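Long-range contacts in vacuolar-sorting protein BRO1 (Saccharomyces cerevisiae, PDB 1ZB1), which helps sort cargo into intralumenal vesicles of the multivesicular body and recruits the DOA4 deubiquitinase to endosomes, and is represented here by its Bro1 domain: residues A102-A107 and Y239-W244; F11-K16 and I132-A137; T98-E103 and G110-Q115. All blocks are in the same frame, centred on the assembly; numbering follows the deposited sequence.

Contact 1: residues A102-A107 and Y239-W244; sequences AEYSSA and YGEPKW
Y104 brings the loop 102-107 to the residues that lead into helix 242-269, and its hydroxyl, one face and its edges are put to different uses. At the tip, its OH lies 2.7 Å from Y239 OH, close enough for a hydrogen bond; Y239 OH is hydrogen-bonded to D173 OD2, so the two phenols may extend a polar chain from D173. Behind the hydroxyls the edge of the Y104 ring faces the flat of Y239, an edge-to-face (T-shaped) pair with centroids 5.1 Å apart and planes at 76°. One face of Y104 receives G240, whose CA sits 4.0 Å from the ring centroid and almost on the ring normal, a CH-pi contact. Along the far rim, Y104 CE2 meets W244 CH2 at 3.9 Å, completing an aromatic cluster of two tyrosines and a tryptophan. G240 O, 3.6 Å from Y104 CB, is buried here without a polar partner. E241 bends at chi2 (-73°), which brings its OE1 back to 3.1 Å from S105 OG. That serine hydroxyl is already turned onto its neighbour's carbonyl, Y104 O, with the donor well above the carbonyl plane. Next, S106, less well ordered, touches P242 CG with its OG at 3.6 Å. The cluster thus joins the loop between strands 97-100 and 112-115 to the first turn of helix 242-269, while helix 176-198 packs against Y239 through N178 and L182 and against W244 through F181.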
loop_
_atom_site.group_PDB
_atom_site.type_symbol
_atom_site.label_atom_id
_atom_site.label_comp_id
_atom_site.label_asym_id
_atom_site.label_seq_id
_atom_site.Cartn_x
_atom_site.Cartn_y
_atom_site.Cartn_z
ATOM N N ALA A 102 -3.535 -8.709 12.843
ATOM C CA ALA A 102 -4.403 -7.570 12.536
ATOM C C ALA A 102 -5.858 -8.038 12.530
ATOM O O ALA A 102 -6.166 -9.128 12.042
ATOM C CB ALA A 102 -4.035 -6.969 11.171
ATOM N N GLU A 103 -6.752 -7.217 13.071
ATOM C CA GLU A 103 -8.164 -7.580 13.145
ATOM C C GLU A 103 -9.030 -6.960 12.052
ATOM O O GLU A 103 -9.411 -5.796 12.142
ATOM C CB GLU A 103 -8.723 -7.201 14.519
ATOM C CG GLU A 103 -8.144 -8.028 15.650
ATOM C CD GLU A 103 -8.660 -7.624 17.020
ATOM O OE1 GLU A 103 -8.449 -8.399 17.975
ATOM O OE2 GLU A 103 -9.264 -6.537 17.147
ATOM N N TYR A 104 -9.340 -7.738 11.018
ATOM C CA TYR A 104 -10.179 -7.235 9.935
ATOM C C TYR A 104 -11.631 -7.625 10.181
ATOM O O TYR A 104 -12.439 -6.821 10.648
ATOM C CB TYR A 104 -9.738 -7.802 8.582
ATOM C CG TYR A 104 -8.326 -7.457 8.169
ATOM C CD1 TYR A 104 -7.292 -8.363 8.359
ATOM C CD2 TYR A 104 -8.028 -6.228 7.573
ATOM C CE1 TYR A 104 -5.995 -8.067 7.967
ATOM C CE2 TYR A 104 -6.725 -5.917 7.176
ATOM C CZ TYR A 104 -5.716 -6.847 7.378
ATOM O OH TYR A 104 -4.425 -6.574 6.989
ATOM N N SER A 105 -11.950 -8.871 9.852
ATOM C CA SER A 105 -13.291 -9.415 10.023
ATOM C C SER A 105 -13.183 -10.930 9.957
ATOM O O SER A 105 -13.538 -11.639 10.903
ATOM C CB SER A 105 -14.221 -8.924 8.906
ATOM O OG SER A 105 -14.444 -7.527 8.986
ATOM N N SER A 106 -12.672 -11.414 8.830
ATOM C CA SER A 106 -12.504 -12.842 8.602
ATOM C C SER A 106 -11.411 -13.429 9.491
ATOM O O SER A 106 -11.454 -14.610 9.839
ATOM C CB SER A 106 -12.173 -13.100 7.127
ATOM O OG SER A 106 -13.206 -12.623 6.279
ATOM N N ALA A 107 -10.435 -12.603 9.859
ATOM C CA ALA A 107 -9.336 -13.047 10.713
ATOM C C ALA A 107 -9.821 -13.310 12.142
ATOM O O ALA A 107 -10.987 -13.069 12.466
ATOM C CB ALA A 107 -8.225 -11.997 10.719
ATOM N N TYR A 239 -7.627 -12.895 2.642
ATOM C CA TYR A 239 -6.868 -12.261 3.717
ATOM C C TYR A 239 -7.411 -10.997 4.406
ATOM O O TYR A 239 -7.649 -11.005 5.618
ATOM C CB TYR A 239 -5.435 -11.990 3.242
ATOM C CG TYR A 239 -4.641 -11.149 4.214
ATOM C CD1 TYR A 239 -4.430 -11.575 5.526
ATOM C CD2 TYR A 239 -4.159 -9.897 3.841
ATOM C CE1 TYR A 239 -3.765 -10.764 6.448
ATOM C CE2 TYR A 239 -3.496 -9.082 4.751
ATOM C CZ TYR A 239 -3.306 -9.520 6.051
ATOM O OH TYR A 239 -2.688 -8.698 6.951
ATOM N N GLY A 240 -7.600 -9.916 3.659
ATOM C CA GLY A 240 -8.067 -8.680 4.277
ATOM C C GLY A 240 -9.548 -8.541 4.581
ATOM O O GLY A 240 -10.129 -9.332 5.325
ATOM N N GLU A 241 -10.153 -7.500 4.019
ATOM C CA GLU A 241 -11.573 -7.236 4.200
ATOM C C GLU A 241 -12.330 -7.818 3.016
ATOM O O GLU A 241 -11.930 -7.637 1.862
ATOM C CB GLU A 241 -11.828 -5.726 4.268
ATOM C CG GLU A 241 -11.151 -5.041 5.435
ATOM C CD GLU A 241 -11.819 -5.351 6.761
ATOM O OE1 GLU A 241 -12.424 -6.435 6.885
ATOM O OE2 GLU A 241 -11.728 -4.515 7.685
ATOM N N PRO A 242 -13.430 -8.534 3.284
ATOM C CA PRO A 242 -14.230 -9.134 2.213
ATOM C C PRO A 242 -14.672 -8.097 1.176
ATOM O O PRO A 242 -14.709 -8.379 -0.022
ATOM C CB PRO A 242 -15.410 -9.735 2.971
ATOM C CG PRO A 242 -14.794 -10.126 4.267
ATOM C CD PRO A 242 -13.955 -8.918 4.605
ATOM N N LYS A 243 -14.991 -6.896 1.649
ATOM C CA LYS A 243 -15.442 -5.807 0.780
ATOM C C LYS A 243 -14.457 -5.409 -0.323
ATOM O O LYS A 243 -14.868 -4.904 -1.368
ATOM C CB LYS A 243 -15.750 -4.565 1.618
ATOM C CG LYS A 243 -16.974 -4.683 2.502
ATOM C CD LYS A 243 -17.075 -3.494 3.450
ATOM C CE LYS A 243 -17.033 -2.171 2.699
ATOM N NZ LYS A 243 -17.087 -1.002 3.621
ATOM N N TRP A 244 -13.165 -5.632 -0.094
ATOM C CA TRP A 244 -12.144 -5.257 -1.071
ATOM C C TRP A 244 -12.230 -5.973 -2.413
ATOM O O TRP A 244 -11.940 -5.385 -3.460
ATOM C CB TRP A 244 -10.737 -5.483 -0.499
ATOM C CG TRP A 244 -10.414 -4.664 0.711
ATOM C CD1 TRP A 244 -11.111 -3.590 1.193
ATOM C CD2 TRP A 244 -9.281 -4.827 1.570
ATOM N NE1 TRP A 244 -10.477 -3.074 2.299
ATOM C CE2 TRP A 244 -9.351 -3.814 2.553
ATOM C CE3 TRP A 244 -8.211 -5.731 1.606
ATOM C CZ2 TRP A 244 -8.393 -3.677 3.562
ATOM C CZ3 TRP A 244 -7.256 -5.597 2.609
ATOM C CH2 TRP A 244 -7.354 -4.576 3.575
#

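Contact 2: residues F11-K16 and I132-A137; sequences FDLKLK and IFTQIA
L13 and T134 meet at about a right angle, L13 CD1 lying 3.8 Å from T134 CG2, where the extended N-terminal segment of the Bro1 domain runs over helix 118-139 of its mainly helical fold. The threonine methyl, CG2, lies beside the backbone N and makes the closer apolar touch, while OG1, also near the leucine, turns to polar partners: it sits between the backbone N and the carbonyl carbon (chi1 71°), a placement that lets it hydrogen-bond to V131 O, earlier in its own helix. Farther along the segment, L15 crosses I132 at a slant, with L15 CD2 4.0 Å from I132 CG1. L15 also passes the end of Q135, whose side chain is extended beyond CG and brings its amide nitrogen NE2 to 4.2 Å from L15 CG. Neighbouring helices also touch these residues: I132 packs on L68, S69 and N72 of helix 65-86, and T134 on A155 of helix 146-165. Two waters bridge the backbone of L13 to the helix, one at its N and one at its O. The first accepts from L13 N and donates to T134 OG1, which therefore has a second partner besides V131 O. The other donates to L13 O at 2.6 Å and accepts from Q135 NE2 at 2.9 Å.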
loop_
_atom_site.group_PDB
_atom_site.type_symbol
_atom_site.label_atom_id
_atom_site.label_comp_id
_atom_site.label_asym_id
_atom_site.label_seq_id
_atom_site.Cartn_x
_atom_site.Cartn_y
_atom_site.Cartn_z
ATOM N N PHE A 11 -8.597 1.872 0.655
ATOM C CA PHE A 11 -8.823 0.776 1.592
ATOM C C PHE A 11 -8.215 1.125 2.945
ATOM O O PHE A 11 -7.126 1.694 3.019
ATOM C CB PHE A 11 -8.195 -0.530 1.077
ATOM C CG PHE A 11 -8.872 -1.100 -0.143
ATOM C CD1 PHE A 11 -10.176 -0.739 -0.476
ATOM C CD2 PHE A 11 -8.207 -2.027 -0.947
ATOM C CE1 PHE A 11 -10.813 -1.291 -1.593
ATOM C CE2 PHE A 11 -8.832 -2.587 -2.065
ATOM C CZ PHE A 11 -10.141 -2.215 -2.388
ATOM N N ASP A 12 -8.921 0.780 4.015
ATOM C CA ASP A 12 -8.443 1.069 5.364
ATOM C C ASP A 12 -7.708 -0.153 5.917
ATOM O O ASP A 12 -8.338 -1.151 6.283
ATOM C CB ASP A 12 -9.627 1.423 6.264
ATOM C CG ASP A 12 -9.214 2.229 7.475
ATOM O OD1 ASP A 12 -8.784 3.392 7.296
ATOM O OD2 ASP A 12 -9.313 1.700 8.607
ATOM N N LEU A 13 -6.380 -0.081 5.965
ATOM C CA LEU A 13 -5.580 -1.195 6.472
ATOM C C LEU A 13 -5.551 -1.205 8.006
ATOM O O LEU A 13 -5.750 -0.171 8.652
ATOM C CB LEU A 13 -4.156 -1.128 5.900
ATOM C CG LEU A 13 -4.065 -1.144 4.364
ATOM C CD1 LEU A 13 -2.611 -1.208 3.928
ATOM C CD2 LEU A 13 -4.818 -2.340 3.807
ATOM N N LYS A 14 -5.307 -2.375 8.589
ATOM C CA LYS A 14 -5.298 -2.510 10.045
ATOM C C LYS A 14 -3.923 -2.706 10.653
ATOM O O LYS A 14 -3.073 -3.392 10.083
ATOM C CB LYS A 14 -6.193 -3.682 10.458
ATOM C CG LYS A 14 -7.649 -3.511 10.046
ATOM C CD LYS A 14 -8.263 -2.312 10.746
ATOM C CE LYS A 14 -9.730 -2.146 10.389
ATOM N NZ LYS A 14 -10.334 -0.959 11.056
ATOM N N LEU A 15 -3.719 -2.103 11.821
ATOM C CA LEU A 15 -2.457 -2.214 12.554
ATOM C C LEU A 15 -2.446 -3.510 13.361
ATOM O O LEU A 15 -3.504 -4.085 13.648
ATOM C CB LEU A 15 -2.306 -1.054 13.546
ATOM C CG LEU A 15 -2.126 0.371 13.036
ATOM C CD1 LEU A 15 -2.214 1.369 14.223
ATOM C CD2 LEU A 15 -0.770 0.473 12.335
ATOM N N LYS A 16 -1.251 -3.973 13.719
ATOM C CA LYS A 16 -1.128 -5.158 14.560
ATOM C C LYS A 16 -0.919 -4.645 15.987
ATOM O O LYS A 16 -0.087 -3.770 16.212
ATOM C CB LYS A 16 0.078 -6.011 14.138
ATOM C CG LYS A 16 -0.043 -6.638 12.735
ATOM C CD LYS A 16 1.274 -7.292 12.299
ATOM C CE LYS A 16 1.677 -8.441 13.219
ATOM N NZ LYS A 16 0.559 -9.424 13.398
ATOM N N ILE A 132 0.917 2.669 8.608
ATOM C CA ILE A 132 0.875 4.070 9.006
ATOM C C ILE A 132 1.082 4.997 7.801
ATOM O O ILE A 132 0.488 6.072 7.732
ATOM C CB ILE A 132 1.907 4.356 10.121
ATOM C CG1 ILE A 132 1.507 3.584 11.388
ATOM C CG2 ILE A 132 1.952 5.857 10.430
ATOM C CD1 ILE A 132 2.540 3.613 12.497
ATOM N N PHE A 133 1.907 4.589 6.842
ATOM C CA PHE A 133 2.092 5.419 5.659
ATOM C C PHE A 133 0.750 5.539 4.917
ATOM O O PHE A 133 0.439 6.598 4.380
ATOM C CB PHE A 133 3.158 4.838 4.716
ATOM C CG PHE A 133 4.576 5.214 5.077
ATOM C CD1 PHE A 133 4.945 6.559 5.233
ATOM C CD2 PHE A 133 5.553 4.232 5.222
ATOM C CE1 PHE A 133 6.260 6.912 5.525
ATOM C CE2 PHE A 133 6.883 4.574 5.516
ATOM C CZ PHE A 133 7.237 5.917 5.667
ATOM N N THR A 134 -0.047 4.470 4.883
ATOM C CA THR A 134 -1.342 4.560 4.203
ATOM C C THR A 134 -2.310 5.434 5.005
ATOM O O THR A 134 -3.202 6.069 4.432
ATOM C CB THR A 134 -1.994 3.162 3.947
ATOM O OG1 THR A 134 -2.450 2.591 5.182
ATOM C CG2 THR A 134 -0.985 2.219 3.288
ATOM N N GLN A 135 -2.134 5.486 6.322
ATOM C CA GLN A 135 -3.008 6.319 7.150
ATOM C C GLN A 135 -2.665 7.797 6.955
ATOM O O GLN A 135 -3.550 8.658 6.981
ATOM C CB GLN A 135 -2.883 5.929 8.624
ATOM C CG GLN A 135 -3.296 4.478 8.897
ATOM C CD GLN A 135 -3.164 4.083 10.356
ATOM O OE1 GLN A 135 -2.211 4.464 11.031
ATOM N NE2 GLN A 135 -4.117 3.292 10.843
ATOM N N ILE A 136 -1.385 8.089 6.744
ATOM C CA ILE A 136 -0.963 9.466 6.521
ATOM C C ILE A 136 -1.544 9.909 5.175
ATOM O O ILE A 136 -2.046 11.024 5.047
ATOM C CB ILE A 136 0.594 9.588 6.512
ATOM C CG1 ILE A 136 1.149 9.261 7.907
ATOM C CG2 ILE A 136 1.014 11.011 6.111
ATOM C CD1 ILE A 136 2.683 9.201 7.983
ATOM N N ALA A 137 -1.501 9.018 4.184
ATOM C CA ALA A 137 -2.033 9.316 2.857
ATOM C C ALA A 137 -3.530 9.592 2.939
ATOM O O ALA A 137 -4.034 10.513 2.297
ATOM C CB ALA A 137 -1.776 8.148 1.902
HETATM O O HOH W 1 -5.095 2.617 5.726
HETATM O O HOH W 2 -6.139 2.421 8.889
#

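Contact 3: residues T98-E103 and G110-Q115; sequences TWYDAE and GLKYTQ
G110 meets Y100 at the rim of its ring, G110 C being 3.9 Å from Y100 CD2. L111 O then accepts from D101 N at 2.9 Å, the nitrogen lying almost in line with the C=O bond (174°), while the L111 side chain lies beside that of D101, pointing the same way. K112 CB stands over the centre of the Y100 ring, 3.8 Å from the centroid, in a CH-pi contact. With CG between the backbone N and the carbonyl carbon (chi1 61°), the extended lysine runs alongside the tyrosine until NZ reaches a salt bridge with E19. K112 opens strand 112-115, which pairs with 97-100 as an antiparallel beta hairpin; D101 and L111 continue the bonding just beyond it. Y100 with K112 and T98 with T114 are non-hydrogen-bonded pairs sharing one face. Between them Y113 forms the hydrogen-bonded pair with W99, W99 N to Y113 O and Y113 N to W99 O, both 3.0 Å. The Y113 ring leans toward D101, with OD1 in its plane at the edge, and a water links D101 OD2 (2.6 Å) to Y113 OH; D101 OD1 is bonded to S171. T114 OG1 comes within 2.8 Å of T98 OG1, which is hydrogen-bonded to D96 O.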
loop_
_atom_site.group_PDB
_atom_site.type_symbol
_atom_site.label_atom_id
_atom_site.label_comp_id
_atom_site.label_asym_id
_atom_site.label_seq_id
_atom_site.Cartn_x
_atom_site.Cartn_y
_atom_site.Cartn_z
ATOM N N THR A 98 5.551 -9.841 21.960
ATOM C CA THR A 98 4.220 -10.411 21.765
ATOM C C THR A 98 3.325 -9.585 20.841
ATOM O O THR A 98 2.956 -8.447 21.164
ATOM C CB THR A 98 3.528 -10.591 23.146
ATOM O OG1 THR A 98 4.357 -11.415 23.982
ATOM C CG2 THR A 98 2.150 -11.237 22.997
ATOM N N TRP A 99 2.970 -10.164 19.694
ATOM C CA TRP A 99 2.125 -9.475 18.711
ATOM C C TRP A 99 0.845 -10.203 18.313
ATOM O O TRP A 99 0.831 -11.426 18.152
ATOM C CB TRP A 99 2.920 -9.177 17.432
ATOM C CG TRP A 99 4.037 -8.197 17.634
ATOM C CD1 TRP A 99 5.280 -8.461 18.128
ATOM C CD2 TRP A 99 3.993 -6.789 17.385
ATOM N NE1 TRP A 99 6.018 -7.298 18.203
ATOM C CE2 TRP A 99 5.249 -6.257 17.754
ATOM C CE3 TRP A 99 3.010 -5.920 16.885
ATOM C CZ2 TRP A 99 5.553 -4.896 17.638
ATOM C CZ3 TRP A 99 3.317 -4.557 16.770
ATOM C CH2 TRP A 99 4.578 -4.064 17.146
ATOM N N TYR A 100 -0.221 -9.427 18.131
ATOM C CA TYR A 100 -1.522 -9.948 17.722
ATOM C C TYR A 100 -1.708 -9.798 16.211
ATOM O O TYR A 100 -1.175 -8.871 15.597
ATOM C CB TYR A 100 -2.661 -9.173 18.405
ATOM C CG TYR A 100 -2.813 -9.393 19.895
ATOM C CD1 TYR A 100 -1.975 -8.753 20.813
ATOM C CD2 TYR A 100 -3.824 -10.222 20.389
ATOM C CE1 TYR A 100 -2.147 -8.932 22.192
ATOM C CE2 TYR A 100 -4.001 -10.409 21.760
ATOM C CZ TYR A 100 -3.166 -9.762 22.652
ATOM O OH TYR A 100 -3.364 -9.937 23.998
ATOM N N ASP A 101 -2.472 -10.700 15.609
ATOM C CA ASP A 101 -2.744 -10.601 14.181
ATOM C C ASP A 101 -3.686 -9.406 13.968
ATOM O O ASP A 101 -4.540 -9.131 14.816
ATOM C CB ASP A 101 -3.441 -11.865 13.666
ATOM C CG ASP A 101 -2.493 -13.034 13.479
ATOM O OD1 ASP A 101 -1.265 -12.849 13.598
ATOM O OD2 ASP A 101 -2.991 -14.140 13.196
ATOM N N ALA A 102 -3.535 -8.709 12.843
ATOM C CA ALA A 102 -4.403 -7.570 12.536
ATOM C C ALA A 102 -5.858 -8.038 12.530
ATOM O O ALA A 102 -6.166 -9.128 12.042
ATOM C CB ALA A 102 -4.035 -6.969 11.171
ATOM N N GLU A 103 -6.752 -7.217 13.071
ATOM C CA GLU A 103 -8.164 -7.580 13.145
ATOM C C GLU A 103 -9.030 -6.960 12.052
ATOM O O GLU A 103 -9.411 -5.796 12.142
ATOM C CB GLU A 103 -8.723 -7.201 14.519
ATOM C CG GLU A 103 -8.144 -8.028 15.650
ATOM C CD GLU A 103 -8.660 -7.624 17.020
ATOM O OE1 GLU A 103 -8.449 -8.399 17.975
ATOM O OE2 GLU A 103 -9.264 -6.537 17.147
ATOM N N GLY A 110 -8.211 -12.346 18.438
ATOM C CA GLY A 110 -7.253 -12.227 19.526
ATOM C C GLY A 110 -6.128 -13.241 19.430
ATOM O O GLY A 110 -5.649 -13.750 20.443
ATOM N N LEU A 111 -5.702 -13.536 18.207
ATOM C CA LEU A 111 -4.629 -14.502 17.991
ATOM C C LEU A 111 -3.267 -13.815 18.124
ATOM O O LEU A 111 -2.939 -12.909 17.355
ATOM C CB LEU A 111 -4.762 -15.133 16.607
ATOM C CG LEU A 111 -3.980 -16.432 16.388
ATOM C CD1 LEU A 111 -4.407 -17.455 17.441
ATOM C CD2 LEU A 111 -4.244 -16.978 14.986
ATOM N N LYS A 112 -2.479 -14.250 19.102
ATOM C CA LYS A 112 -1.168 -13.659 19.331
ATOM C C LYS A 112 -0.051 -14.691 19.422
ATOM O O LYS A 112 -0.296 -15.871 19.687
ATOM C CB LYS A 112 -1.183 -12.835 20.619
ATOM C CG LYS A 112 -1.498 -13.641 21.862
ATOM C CD LYS A 112 -1.226 -12.838 23.123
ATOM C CE LYS A 112 -1.566 -13.638 24.368
ATOM N NZ LYS A 112 -1.312 -12.847 25.599
ATOM N N TYR A 113 1.177 -14.224 19.214
ATOM C CA TYR A 113 2.358 -15.070 19.281
ATOM C C TYR A 113 3.460 -14.348 20.045
ATOM O O TYR A 113 3.541 -13.110 20.031
ATOM C CB TYR A 113 2.874 -15.383 17.875
ATOM C CG TYR A 113 1.856 -16.016 16.957
ATOM C CD1 TYR A 113 1.590 -17.390 17.015
ATOM C CD2 TYR A 113 1.153 -15.241 16.031
ATOM C CE1 TYR A 113 0.643 -17.979 16.165
ATOM C CE2 TYR A 113 0.203 -15.817 15.176
ATOM C CZ TYR A 113 -0.045 -17.184 15.247
ATOM O OH TYR A 113 -0.959 -17.752 14.382
ATOM N N THR A 114 4.302 -15.130 20.711
ATOM C CA THR A 114 5.440 -14.595 21.453
ATOM C C THR A 114 6.660 -15.305 20.870
ATOM O O THR A 114 6.678 -16.535 20.771
ATOM C CB THR A 114 5.327 -14.896 22.967
ATOM O OG1 THR A 114 4.195 -14.204 23.512
ATOM C CG2 THR A 114 6.589 -14.452 23.699
ATOM N N GLN A 115 7.655 -14.530 20.450
ATOM C CA GLN A 115 8.873 -15.088 19.863
ATOM C C GLN A 115 10.028 -14.162 20.252
ATOM O O GLN A 115 9.865 -12.934 20.286
ATOM C CB GLN A 115 8.711 -15.197 18.334
ATOM C CG GLN A 115 9.910 -15.795 17.593
ATOM C CD GLN A 115 9.568 -16.269 16.179
ATOM O OE1 GLN A 115 10.304 -16.005 15.222
ATOM N NE2 GLN A 115 8.465 -16.983 16.049
HETATM O O HOH W 3 -1.768 -16.284 12.327
#

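Overall arrangement
From the N terminus, the extended segment 11-16 comes first, and contact 2 closes a long loop by laying it against helix 118-139. Contact 3, a short hairpin, is nested inside that loop, and strand 112-115 leads directly into the same helix. Contact 1 starts from the end of the hairpin's first arm, sharing A102 and E103 with contact 3, but reaches forward to the start of helix 242-269; its segments alternate with those of contact 2, so the two loops cross. Segment 11-16 touches both other contacts: F11 stacks on W244 and L13 touches it, K14 packs against Y104, and K16 NZ probably hydrogen-bonds to Y100 O.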